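Local structure of sphingomyelinase C (Streptomyces griseocarneus, 7CNE) at residues A[47-52]-A[103-108]; A[112-117]-A[132-137]. The protein belongs, as a sphingomyelinase C, to the endonuclease/exonuclease/phosphatase family, whose DNase I-like fold packs two mixed beta-sheets face to face between layers of helices. All blocks are in the same frame, centred on the assembly; numbering follows the deposited sequence.

Contact 1: A[47-52]-A[103-108]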
ATOM      1  N   ASP A  47      14.667  -0.854   1.733  1.00 16.69           N
ATOM      2  CA  ASP A  47      14.715  -2.030   2.591  1.00 15.04           C
ATOM      3  C   ASP A  47      13.415  -2.831   2.552  1.00 17.72           C
ATOM      4  O   ASP A  47      13.441  -4.067   2.622  1.00 15.80           O
ATOM      5  CB  ASP A  47      15.017  -1.594   4.018  1.00 16.85           C
ATOM      6  CG  ASP A  47      16.412  -1.051   4.147  1.00 19.41           C
ATOM      7  OD1 ASP A  47      17.339  -1.870   4.035  1.00 18.89           O
ATOM      8  OD2 ASP A  47      16.571   0.178   4.319  1.00 18.44           O
ATOM      9  N   VAL A  48      12.284  -2.145   2.472  1.00 14.71           N
ATOM     10  CA  VAL A  48      10.963  -2.775   2.455  1.00 14.69           C
ATOM     11  C   VAL A  48      10.147  -2.083   1.381  1.00 18.14           C
ATOM     12  O   VAL A  48      10.238  -0.860   1.218  1.00 16.92           O
ATOM     13  CB  VAL A  48      10.262  -2.674   3.832  1.00 17.45           C
ATOM     14  CG1 VAL A  48       8.893  -3.352   3.811  1.00 13.79           C
ATOM     15  CG2 VAL A  48      11.147  -3.262   4.943  1.00 17.34           C
ATOM     16  N   VAL A  49       9.365  -2.867   0.632  1.00 17.27           N
ATOM     17  CA  VAL A  49       8.438  -2.355  -0.374  1.00 14.51           C
ATOM     18  C   VAL A  49       7.056  -2.915  -0.059  1.00 16.38           C
ATOM     19  O   VAL A  49       6.898  -4.132   0.110  1.00 17.50           O
ATOM     20  CB  VAL A  49       8.865  -2.729  -1.813  1.00 16.76           C
ATOM     21  CG1 VAL A  49       7.827  -2.219  -2.837  1.00 16.25           C
ATOM     22  CG2 VAL A  49      10.257  -2.165  -2.136  1.00 18.35           C
ATOM     23  N   VAL A  50       6.066  -2.030   0.045  1.00 15.80           N
ATOM     24  CA  VAL A  50       4.669  -2.411   0.240  1.00 15.92           C
ATOM     25  C   VAL A  50       3.890  -1.949  -0.987  1.00 16.58           C
ATOM     26  O   VAL A  50       3.854  -0.748  -1.295  1.00 15.19           O
ATOM     27  CB  VAL A  50       4.074  -1.812   1.528  1.00 15.39           C
ATOM     28  CG1 VAL A  50       2.644  -2.311   1.731  1.00 16.94           C
ATOM     29  CG2 VAL A  50       4.921  -2.184   2.745  1.00 16.56           C
ATOM     30  N   LEU A  51       3.262  -2.897  -1.678  1.00 14.68           N
ATOM     31  CA  LEU A  51       2.495  -2.622  -2.878  1.00 15.74           C
ATOM     32  C   LEU A  51       1.006  -2.771  -2.607  1.00 15.23           C
ATOM     33  O   LEU A  51       0.587  -3.636  -1.835  1.00 15.64           O
ATOM     34  CB  LEU A  51       2.890  -3.572  -4.011  1.00 15.34           C
ATOM     35  CG  LEU A  51       4.374  -3.556  -4.388  1.00 18.89           C
ATOM     36  CD1 LEU A  51       4.612  -4.578  -5.503  1.00 14.63           C
ATOM     37  CD2 LEU A  51       4.768  -2.152  -4.837  1.00 14.39           C
ATOM     38  N   GLN A  52       0.207  -1.944  -3.283  1.00 13.75           N
ATOM     39  CA  GLN A  52      -1.238  -2.105  -3.305  1.00 15.59           C
ATOM     40  C   GLN A  52      -1.703  -2.322  -4.741  1.00 16.72           C
ATOM     41  O   GLN A  52      -0.968  -2.053  -5.695  1.00 16.56           O
ATOM     42  CB  GLN A  52      -1.964  -0.890  -2.715  1.00 12.73           C
ATOM     43  CG  GLN A  52      -1.551  -0.537  -1.295  1.00 13.78           C
ATOM     44  CD  GLN A  52      -0.285   0.304  -1.263  1.00 15.76           C
ATOM     45  OE1 GLN A  52      -0.094   1.188  -2.107  1.00 15.97           O
ATOM     46  NE2 GLN A  52       0.581   0.036  -0.291  1.00 14.34           N
ATOM     47  N   THR A 103       0.966  -6.775  -1.138  1.00 14.52           N
ATOM     48  CA  THR A 103       2.080  -7.668  -0.852  1.00 16.08           C
ATOM     49  C   THR A 103       3.251  -6.859  -0.288  1.00 15.97           C
ATOM     50  O   THR A 103       3.409  -5.672  -0.589  1.00 17.10           O
ATOM     51  CB  THR A 103       2.506  -8.456  -2.118  1.00 17.31           C
ATOM     52  OG1 THR A 103       3.597  -9.329  -1.803  1.00 18.19           O
ATOM     53  CG2 THR A 103       2.929  -7.505  -3.218  1.00 15.20           C
ATOM     54  N   VAL A 104       4.052  -7.504   0.557  1.00 14.87           N
ATOM     55  CA  VAL A 104       5.203  -6.877   1.203  1.00 15.46           C
ATOM     56  C   VAL A 104       6.456  -7.613   0.760  1.00 16.08           C
ATOM     57  O   VAL A 104       6.526  -8.843   0.876  1.00 15.35           O
ATOM     58  CB  VAL A 104       5.100  -6.904   2.743  1.00 13.19           C
ATOM     59  CG1 VAL A 104       6.349  -6.277   3.369  1.00 17.10           C
ATOM     60  CG2 VAL A 104       3.828  -6.199   3.222  1.00 15.25           C
ATOM     61  N   LEU A 105       7.448  -6.852   0.285  1.00 15.02           N
ATOM     62  CA  LEU A 105       8.732  -7.365  -0.181  1.00 15.98           C
ATOM     63  C   LEU A 105       9.839  -6.785   0.690  1.00 17.12           C
ATOM     64  O   LEU A 105       9.788  -5.609   1.081  1.00 16.82           O
ATOM     65  CB  LEU A 105       8.993  -6.991  -1.658  1.00 16.24           C
ATOM     66  CG  LEU A 105       7.771  -6.892  -2.587  1.00 17.47           C
ATOM     67  CD1 LEU A 105       8.140  -6.362  -3.998  1.00 15.88           C
ATOM     68  CD2 LEU A 105       7.055  -8.230  -2.692  1.00 17.27           C
ATOM     69  N   SER A 106      10.853  -7.591   0.974  1.00 16.46           N
ATOM     70  CA  SER A 106      11.840  -7.195   1.963  1.00 16.46           C
ATOM     71  C   SER A 106      13.224  -7.679   1.569  1.00 17.65           C
ATOM     72  O   SER A 106      13.393  -8.831   1.163  1.00 17.02           O
ATOM     73  CB  SER A 106      11.462  -7.753   3.342  1.00 18.39           C
ATOM     74  OG  SER A 106      12.440  -7.424   4.300  1.00 19.23           O
ATOM     75  N   LYS A 107      14.202  -6.783   1.702  1.00 14.78           N
ATOM     76  CA  LYS A 107      15.611  -7.143   1.623  1.00 17.26           C
ATOM     77  C   LYS A 107      16.031  -8.031   2.792  1.00 20.94           C
ATOM     78  O   LYS A 107      16.958  -8.842   2.660  1.00 20.91           O
ATOM     79  CB  LYS A 107      16.434  -5.846   1.574  1.00 19.18           C
ATOM     80  CG  LYS A 107      17.912  -5.994   1.813  1.00 27.75           C
ATOM     81  CD  LYS A 107      18.607  -4.647   1.721  1.00 25.38           C
ATOM     82  CE  LYS A 107      20.099  -4.818   1.916  1.00 26.22           C
ATOM     83  NZ  LYS A 107      20.778  -3.506   1.831  1.00 26.87           N
ATOM     84  N   TRP A 108      15.350  -7.916   3.931  1.00 18.73           N
ATOM     85  CA  TRP A 108      15.661  -8.527   5.215  1.00 21.15           C
ATOM     86  C   TRP A 108      14.777  -9.742   5.478  1.00 19.13           C
ATOM     87  O   TRP A 108      13.600  -9.739   5.111  1.00 19.12           O
ATOM     88  CB  TRP A 108      15.485  -7.497   6.333  1.00 19.43           C
ATOM     89  CG  TRP A 108      16.325  -6.283   6.046  1.00 20.34           C
ATOM     90  CD1 TRP A 108      15.936  -5.131   5.416  1.00 19.33           C
ATOM     91  CD2 TRP A 108      17.715  -6.129   6.336  1.00 21.51           C
ATOM     92  NE1 TRP A 108      17.009  -4.266   5.300  1.00 18.65           N
ATOM     93  CE2 TRP A 108      18.107  -4.856   5.864  1.00 25.52           C
ATOM     94  CE3 TRP A 108      18.672  -6.943   6.956  1.00 25.76           C
ATOM     95  CZ2 TRP A 108      19.414  -4.378   6.000  1.00 22.94           C
ATOM     96  CZ3 TRP A 108      19.971  -6.461   7.087  1.00 26.30           C
ATOM     97  CH2 TRP A 108      20.326  -5.195   6.612  1.00 26.70           C
TER
HETATM   98  O   HOH W   1      19.893  -1.600   3.273  1.00 22.89           O
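Asp47 OD1 accepts the indole N-H of Trp108, with NE1 2.7 Å from OD1 and an angle of 166° at the hydrogen. The oxygen lies in the plane of the indole, at its edge, yet the N-H reaches the carboxylate from above that group's plane, the two planes standing 35° apart. A water 2.7 Å from the same OD1 donates to it and accepts from Lys107 NZ, linking charges that stay short of a salt bridge; Asp47 OD2 is taken by the backbone N of Lys11.

Beyond this end the chains run antiparallel, strand axes 165° apart. Lys107 N donates to Asp47 O and Ser106 OG to Trp108 O; Val49 and Leu105 exchange two bonds, N to O, each 2.8 Å; Leu51 N gives to Thr103 O at 3.0 Å, and Thr103 N bonds back to Leu51 O at 3.2 Å. Thr103 OG1 bonds to Thr75 O, while CG2 packs 4.0 Å from Leu51 CB. On the other face Val48 CG1 meets Val104 CG1 at 3.9 Å.

From Val48 to Leu51 the backbone pairing is satisfied within a valine- and leucine-rich core; the Asp47 end is partly exposed, and its carboxylate, whose two oxygens take three donors, probably keeps its negative charge.

Contact 2: A[112-117]-A[132-137]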
ATOM      1  N   ARG A 112       8.170 -13.801  10.505  1.00 22.10           N
ATOM      2  CA  ARG A 112       6.776 -14.209  10.557  1.00 21.44           C
ATOM      3  C   ARG A 112       5.991 -13.363   9.567  1.00 21.02           C
ATOM      4  O   ARG A 112       6.295 -12.181   9.387  1.00 18.99           O
ATOM      5  CB  ARG A 112       6.187 -14.045  11.965  1.00 20.50           C
ATOM      6  CG  ARG A 112       4.716 -14.459  12.051  1.00 26.90           C
ATOM      7  CD  ARG A 112       4.315 -14.838  13.448  1.00 32.13           C
ATOM      8  NE  ARG A 112       2.942 -15.341  13.513  1.00 28.50           N
ATOM      9  CZ  ARG A 112       2.619 -16.628  13.575  1.00 27.89           C
ATOM     10  NH1 ARG A 112       3.567 -17.548  13.575  1.00 26.59           N
ATOM     11  NH2 ARG A 112       1.344 -16.988  13.641  1.00 31.31           N
ATOM     12  N   LYS A 113       4.983 -13.967   8.930  1.00 18.97           N
ATOM     13  CA  LYS A 113       4.085 -13.231   8.049  1.00 17.68           C
ATOM     14  C   LYS A 113       2.661 -13.746   8.230  1.00 20.34           C
ATOM     15  O   LYS A 113       2.423 -14.959   8.220  1.00 19.11           O
ATOM     16  CB  LYS A 113       4.527 -13.334   6.581  1.00 18.79           C
ATOM     17  CG  LYS A 113       4.844 -14.744   6.086  1.00 24.62           C
ATOM     18  CD  LYS A 113       5.306 -14.706   4.628  1.00 24.14           C
ATOM     19  CE  LYS A 113       5.702 -16.091   4.131  1.00 29.64           C
ATOM     20  NZ  LYS A 113       7.012 -16.498   4.728  1.00 29.67           N
ATOM     21  N   GLU A 114       1.724 -12.824   8.438  1.00 17.66           N
ATOM     22  CA  GLU A 114       0.310 -13.171   8.528  1.00 16.17           C
ATOM     23  C   GLU A 114      -0.503 -12.177   7.722  1.00 20.19           C
ATOM     24  O   GLU A 114      -0.042 -11.079   7.396  1.00 18.96           O
ATOM     25  CB  GLU A 114      -0.237 -13.146   9.968  1.00 21.11           C
ATOM     26  CG  GLU A 114       0.713 -13.576  11.047  1.00 23.59           C
ATOM     27  CD  GLU A 114       0.081 -13.487  12.424  1.00 25.68           C
ATOM     28  OE1 GLU A 114      -1.129 -13.163  12.517  1.00 21.54           O
ATOM     29  OE2 GLU A 114       0.798 -13.757  13.411  1.00 28.56           O
ATOM     30  N   GLN A 115      -1.745 -12.560   7.440  1.00 15.50           N
ATOM     31  CA  GLN A 115      -2.692 -11.666   6.808  1.00 17.31           C
ATOM     32  C   GLN A 115      -3.942 -11.605   7.674  1.00 17.92           C
ATOM     33  O   GLN A 115      -4.280 -12.559   8.381  1.00 16.05           O
ATOM     34  CB  GLN A 115      -3.039 -12.127   5.374  1.00 17.37           C
ATOM     35  CG  GLN A 115      -3.806 -13.433   5.323  1.00 19.43           C
ATOM     36  CD  GLN A 115      -4.238 -13.806   3.922  1.00 20.06           C
ATOM     37  OE1 GLN A 115      -4.193 -12.986   3.002  1.00 19.44           O
ATOM     38  NE2 GLN A 115      -4.666 -15.050   3.752  1.00 18.33           N
ATOM     39  N   VAL A 116      -4.615 -10.466   7.625  1.00 17.95           N
ATOM     40  CA  VAL A 116      -5.885 -10.273   8.310  1.00 16.84           C
ATOM     41  C   VAL A 116      -6.792  -9.535   7.338  1.00 17.65           C
ATOM     42  O   VAL A 116      -6.414  -8.482   6.815  1.00 16.56           O
ATOM     43  CB  VAL A 116      -5.717  -9.484   9.627  1.00 19.85           C
ATOM     44  CG1 VAL A 116      -7.061  -9.278  10.322  1.00 19.22           C
ATOM     45  CG2 VAL A 116      -4.697 -10.172  10.570  1.00 17.92           C
ATOM     46  N   ILE A 117      -7.963 -10.095   7.074  1.00 16.10           N
ATOM     47  CA  ILE A 117      -8.964  -9.455   6.220  1.00 16.05           C
ATOM     48  C   ILE A 117      -9.803  -8.518   7.087  1.00 16.84           C
ATOM     49  O   ILE A 117     -10.161  -8.855   8.222  1.00 17.50           O
ATOM     50  CB  ILE A 117      -9.830 -10.517   5.505  1.00 17.99           C
ATOM     51  CG1 ILE A 117      -8.953 -11.512   4.729  1.00 21.70           C
ATOM     52  CG2 ILE A 117     -10.950  -9.890   4.634  1.00 17.86           C
ATOM     53  CD1 ILE A 117      -7.817 -10.911   3.939  1.00 21.86           C
ATOM     54  N   PHE A 132      -4.861  -6.539   5.607  1.00 15.08           N
ATOM     55  CA  PHE A 132      -3.485  -6.122   5.816  1.00 16.15           C
ATOM     56  C   PHE A 132      -2.582  -7.332   6.007  1.00 18.10           C
ATOM     57  O   PHE A 132      -3.026  -8.419   6.397  1.00 16.74           O
ATOM     58  CB  PHE A 132      -3.338  -5.133   7.001  1.00 17.15           C
ATOM     59  CG  PHE A 132      -3.845  -5.637   8.334  1.00 16.18           C
ATOM     60  CD1 PHE A 132      -5.167  -5.437   8.716  1.00 17.25           C
ATOM     61  CD2 PHE A 132      -2.985  -6.242   9.237  1.00 18.40           C
ATOM     62  CE1 PHE A 132      -5.622  -5.866   9.952  1.00 17.11           C
ATOM     63  CE2 PHE A 132      -3.446  -6.669  10.488  1.00 18.99           C
ATOM     64  CZ  PHE A 132      -4.767  -6.475  10.835  1.00 18.08           C
ATOM     65  N   ALA A 133      -1.313  -7.137   5.668  1.00 14.79           N
ATOM     66  CA  ALA A 133      -0.266  -8.107   5.928  1.00 17.39           C
ATOM     67  C   ALA A 133       0.548  -7.631   7.118  1.00 17.54           C
ATOM     68  O   ALA A 133       0.835  -6.440   7.243  1.00 17.26           O
ATOM     69  CB  ALA A 133       0.649  -8.275   4.711  1.00 16.40           C
ATOM     70  N   TYR A 134       0.925  -8.567   7.986  1.00 16.90           N
ATOM     71  CA  TYR A 134       1.781  -8.287   9.133  1.00 18.91           C
ATOM     72  C   TYR A 134       3.063  -9.080   8.968  1.00 18.33           C
ATOM     73  O   TYR A 134       3.015 -10.309   8.879  1.00 19.62           O
ATOM     74  CB  TYR A 134       1.096  -8.680  10.440  1.00 15.28           C
ATOM     75  CG  TYR A 134       1.980  -8.625  11.664  1.00 18.14           C
ATOM     76  CD1 TYR A 134       2.417  -7.405  12.173  1.00 17.56           C
ATOM     77  CD2 TYR A 134       2.340  -9.788  12.344  1.00 19.98           C
ATOM     78  CE1 TYR A 134       3.198  -7.337  13.303  1.00 16.74           C
ATOM     79  CE2 TYR A 134       3.144  -9.730  13.480  1.00 21.38           C
ATOM     80  CZ  TYR A 134       3.564  -8.501  13.950  1.00 21.92           C
ATOM     81  OH  TYR A 134       4.341  -8.419  15.083  1.00 22.54           O
ATOM     82  N   VAL A 135       4.205  -8.394   8.932  1.00 16.25           N
ATOM     83  CA  VAL A 135       5.487  -9.074   8.809  1.00 19.48           C
ATOM     84  C   VAL A 135       6.402  -8.641   9.943  1.00 19.25           C
ATOM     85  O   VAL A 135       6.405  -7.474  10.349  1.00 19.55           O
ATOM     86  CB  VAL A 135       6.169  -8.835   7.442  1.00 20.65           C
ATOM     87  CG1 VAL A 135       5.253  -9.270   6.339  1.00 20.25           C
ATOM     88  CG2 VAL A 135       6.589  -7.387   7.264  1.00 20.03           C
ATOM     89  N   VAL A 136       7.152  -9.605  10.469  1.00 20.68           N
ATOM     90  CA  VAL A 136       8.234  -9.361  11.412  1.00 19.98           C
ATOM     91  C   VAL A 136       9.524  -9.618  10.658  1.00 20.32           C
ATOM     92  O   VAL A 136       9.739 -10.727  10.158  1.00 19.18           O
ATOM     93  CB  VAL A 136       8.144 -10.267  12.649  1.00 21.55           C
ATOM     94  CG1 VAL A 136       9.326  -9.982  13.585  1.00 21.34           C
ATOM     95  CG2 VAL A 136       6.823 -10.064  13.371  1.00 20.50           C
ATOM     96  N   LEU A 137      10.365  -8.595  10.551  1.00 18.46           N
ATOM     97  CA  LEU A 137      11.648  -8.710   9.874  1.00 20.71           C
ATOM     98  C   LEU A 137      12.783  -8.789  10.884  1.00 21.74           C
ATOM     99  O   LEU A 137      12.731  -8.174  11.949  1.00 20.77           O
ATOM    100  CB  LEU A 137      11.882  -7.518   8.950  1.00 20.12           C
ATOM    101  CG  LEU A 137      10.690  -7.159   8.052  1.00 20.74           C
ATOM    102  CD1 LEU A 137      10.970  -5.858   7.331  1.00 17.53           C
ATOM    103  CD2 LEU A 137      10.379  -8.288   7.056  1.00 19.41           C
TER
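Two neighbouring antiparallel strands of the six-stranded sheet, 110-117 and 131-139, meet here, their axes 4.6 Å apart and their directions 162° from one another. Val116 and Phe132, a hydrogen-bonded pair, carry the closest side-chain contact. Phe132 CG sits between its backbone N and carbonyl carbon (chi1 57°), a torsion that swings the ring across to the partner strand and under Val116. The valine CB stands over one face, 3.7 Å from the ring centroid and 24° off the normal, a CH-pi contact displaced toward CZ, which is 3.4 Å from CB. Both methyls, CG1 and CG2, also reach the rim at 3.7 Å from CZ.

The same face continues with Glu114 and Tyr134, where Glu114 CG approaches the edge of the phenol ring. Glu114 OE2 takes Arg112 NE at 2.7 Å, a nearly straight bond lying in the guanidinium plane and arriving on the anti side of the carboxylate, somewhat out of its plane; Lys181 adds a second salt bridge to this oxygen. Tyr134 OH is bonded to His145 ND1. Phe177 of helix 162-180 meets both rings edge-to-face, so the helix lies over this side.

Between the backbones, Glu114 and Tyr134 exchange two bonds, with Tyr134 N 2.8 Å from Glu114 O, and Val116 and Phe132 exchange another two. At the Arg112 end the ladder is uneven: Val136 N reaches Arg112 O at 2.9 Å, but the return bond from Arg112 N to Val136 O is weak, at 3.5 Å. This helix-covered antiparallel pair is typical of the layered alpha/beta sandwich of the DNase I-like fold.

In the fold
Contacts 1 and 2 are both largely buried antiparallel pairings, one in each of the two large sheets, with centres about 12 Å apart. The sheets meet directly: Leu137 CD1 of 132-137 packs 3.5 Å from Val48 CG2, and Val135 CG2 lies 4.1 Å from Val104 CG1. Strand 103-106 is followed in the chain by 110-117, so the chain passes from one sheet to the other between the contacts. Helix 57-66 lies against Leu51, Thr103 and Leu105, whereas helix 162-180 meets the rings of Phe132 and Tyr134 together with Val116 and Glu114. Charge differs too: contact 1 carries it at one end, at Asp47 and Lys107; contact 2 has its Arg112-Glu114 salt bridge on the face beside that helix.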